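PDB 7KMU: jacalin-type lectin domain-containing protein from Musa acuminata, which probably binds mannose-containing glycans as a jacalin-related lectin with antiviral and mitogenic activity. Local coordinates for residues Ile36-Glu41 with Gly129-Ala134. Residues are numbered along the deposited sequence; the frame is centred on the assembly and turned at random.
Sequences IIDAIE and GSFIDA. With EDO (1,2-ethanediol), chain E; EDO (1,2-ethanediol), chain F.
I132 N donates a nearly straight hydrogen bond to I37 O (3.0 Å). F131 CA makes a CA-H...O contact with D38 O at 3.4 Å. I36 and D38 both meet the F131 ring at CD1. I36 CD1 approaches obliquely, 3.4 Å from F131 CD1. A chi1 of 51°, with chi2 similar, bends the I36 chain so that CD1 reaches the ring. D38 OD2 lies at the ring edge, 3.5 Å from F131 CD1, with carboxylate and ring planes 76° apart. S130 CB covers one ring face. A water donates to D38 OD2 (2.7 Å) and to S130 O, bridging the two segments. I132 points toward the other strand, laying CG1 on I37 CG2 and A39 CA and CD1 near I40 CG2.

G129 to D133 fits the GXXXD sugar-binding motif of jacalin-related lectins. The chain E ethanediol, probably from crystallisation, sits there, probably where sugar hydroxyls bind. Its O1 accepts from F131 N (2.9 Å) and donates to D133 OD1 (2.7 Å); O2 donates to D133 OD2. D38 probably belongs to the second sugar site known in banana lectin.

D38 and A39 form a classic bulge facing N32; D133 and A134 form another facing R127. The short strand segments run 84° apart, in different sheets of the beta-prism. I132 also reaches Y55 of strand 49-56, while I36 and F131 pack on I88 of strand 86-96, in the third sheet.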
loop_
_atom_site.group_PDB
_atom_site.type_symbol
_atom_site.label_atom_id
_atom_site.label_comp_id
_atom_site.label_asym_id
_atom_site.label_seq_id
_atom_site.Cartn_x
_atom_site.Cartn_y
_atom_site.Cartn_z
ATOM N N ILE B 36 4.063 -18.666 -11.292
ATOM C CA ILE B 36 3.544 -17.320 -11.065
ATOM C C ILE B 36 2.056 -17.368 -10.687
ATOM O O ILE B 36 1.518 -18.465 -10.490
ATOM C CB ILE B 36 3.834 -16.422 -12.325
ATOM C CG1 ILE B 36 3.358 -17.089 -13.647
ATOM C CG2 ILE B 36 5.336 -16.116 -12.437
ATOM C CD1 ILE B 36 1.809 -17.135 -13.872
ATOM N N ILE B 37 1.387 -16.194 -10.586
ATOM C CA ILE B 37 -0.039 -16.146 -10.268
ATOM C C ILE B 37 -0.855 -16.171 -11.561
ATOM O O ILE B 37 -0.886 -15.185 -12.301
ATOM C CB ILE B 37 -0.385 -14.925 -9.377
ATOM C CG1 ILE B 37 0.491 -14.889 -8.098
ATOM C CG2 ILE B 37 -1.873 -14.938 -9.033
ATOM C CD1 ILE B 37 0.427 -16.211 -7.198
ATOM N N ASP B 38 -1.478 -17.313 -11.842
ATOM C CA ASP B 38 -2.273 -17.493 -13.052
ATOM C C ASP B 38 -3.633 -16.833 -12.958
ATOM O O ASP B 38 -4.111 -16.269 -13.947
ATOM C CB ASP B 38 -2.495 -18.988 -13.296
ATOM C CG ASP B 38 -1.214 -19.705 -13.646
ATOM O OD1 ASP B 38 -0.511 -20.157 -12.709
ATOM O OD2 ASP B 38 -0.896 -19.786 -14.847
ATOM N N ALA B 39 -4.281 -16.940 -11.794
ATOM C CA ALA B 39 -5.636 -16.442 -11.654
ATOM C C ALA B 39 -6.043 -16.191 -10.223
ATOM O O ALA B 39 -5.488 -16.773 -9.278
ATOM C CB ALA B 39 -6.606 -17.450 -12.285
ATOM N N ILE B 40 -7.061 -15.343 -10.065
ATOM C CA ILE B 40 -7.695 -15.082 -8.785
ATOM C C ILE B 40 -9.186 -15.094 -9.038
ATOM O O ILE B 40 -9.663 -14.502 -10.012
ATOM C CB ILE B 40 -7.178 -13.800 -8.061
ATOM C CG1 ILE B 40 -7.751 -13.694 -6.618
ATOM C CG2 ILE B 40 -7.424 -12.506 -8.878
ATOM C CD1 ILE B 40 -7.043 -12.665 -5.676
ATOM N N GLU B 41 -9.910 -15.822 -8.202
ATOM C CA GLU B 41 -11.359 -15.920 -8.302
ATOM C C GLU B 41 -11.935 -15.541 -6.948
ATOM O O GLU B 41 -11.459 -16.025 -5.920
ATOM C CB GLU B 41 -11.753 -17.348 -8.704
ATOM C CG GLU B 41 -13.242 -17.532 -8.900
ATOM C CD GLU B 41 -13.608 -18.974 -9.171
ATOM O OE1 GLU B 41 -13.998 -19.673 -8.211
ATOM O OE2 GLU B 41 -13.484 -19.410 -10.336
ATOM N N GLY B 129 -4.696 -11.393 -18.197
ATOM C CA GLY B 129 -4.780 -11.959 -19.541
ATOM C C GLY B 129 -4.627 -13.455 -19.365
ATOM O O GLY B 129 -5.518 -14.101 -18.806
ATOM N N SER B 130 -3.453 -14.000 -19.735
ATOM C CA SER B 130 -3.148 -15.403 -19.453
ATOM C C SER B 130 -2.927 -15.552 -17.942
ATOM O O SER B 130 -3.192 -16.612 -17.364
ATOM C CB SER B 130 -1.849 -15.815 -20.134
ATOM O OG SER B 130 -1.846 -15.400 -21.490
ATOM N N PHE B 131 -2.390 -14.482 -17.318
ATOM C CA PHE B 131 -2.040 -14.478 -15.895
ATOM C C PHE B 131 -2.549 -13.226 -15.206
ATOM O O PHE B 131 -3.227 -12.407 -15.835
ATOM C CB PHE B 131 -0.503 -14.558 -15.743
ATOM C CG PHE B 131 0.173 -15.515 -16.700
ATOM C CD1 PHE B 131 -0.140 -16.872 -16.694
ATOM C CD2 PHE B 131 1.108 -15.057 -17.617
ATOM C CE1 PHE B 131 0.459 -17.749 -17.605
ATOM C CE2 PHE B 131 1.722 -15.946 -18.518
ATOM C CZ PHE B 131 1.372 -17.276 -18.516
ATOM N N ILE B 132 -2.190 -13.053 -13.915
ATOM C CA ILE B 132 -2.525 -11.817 -13.219
ATOM C C ILE B 132 -1.374 -10.837 -13.441
ATOM O O ILE B 132 -0.320 -10.959 -12.814
ATOM C CB ILE B 132 -2.827 -12.040 -11.715
ATOM C CG1 ILE B 132 -4.038 -12.979 -11.521
ATOM C CG2 ILE B 132 -3.041 -10.693 -10.980
ATOM C CD1 ILE B 132 -5.412 -12.472 -12.188
ATOM N N ASP B 133 -1.562 -9.872 -14.363
ATOM C CA ASP B 133 -0.542 -8.869 -14.667
ATOM C C ASP B 133 -0.368 -7.888 -13.522
ATOM O O ASP B 133 0.748 -7.436 -13.262
ATOM C CB ASP B 133 -0.956 -8.070 -15.917
ATOM C CG ASP B 133 -1.016 -8.934 -17.162
ATOM O OD1 ASP B 133 -1.999 -9.696 -17.309
ATOM O OD2 ASP B 133 -0.066 -8.870 -17.969
ATOM N N ALA B 134 -1.486 -7.491 -12.893
ATOM C CA ALA B 134 -1.463 -6.465 -11.851
ATOM C C ALA B 134 -2.625 -6.629 -10.903
ATOM O O ALA B 134 -3.667 -7.196 -11.270
ATOM C CB ALA B 134 -1.512 -5.081 -12.487
HETATM C C1 EDO E . -0.317 -11.989 -19.311
HETATM O O1 EDO E . -1.573 -12.008 -18.627
HETATM C C2 EDO E . -0.418 -11.278 -20.683
HETATM O O2 EDO E . -0.674 -9.896 -20.522
HETATM C C1 EDO F . -13.805 -18.276 -4.825
HETATM O O1 EDO F . -14.744 -18.330 -5.860
HETATM C C2 EDO F . -13.533 -19.717 -4.354
HETATM O O2 EDO F . -14.681 -20.267 -3.717
HETATM O O HOH W 1 -2.808 -19.306 -16.676
#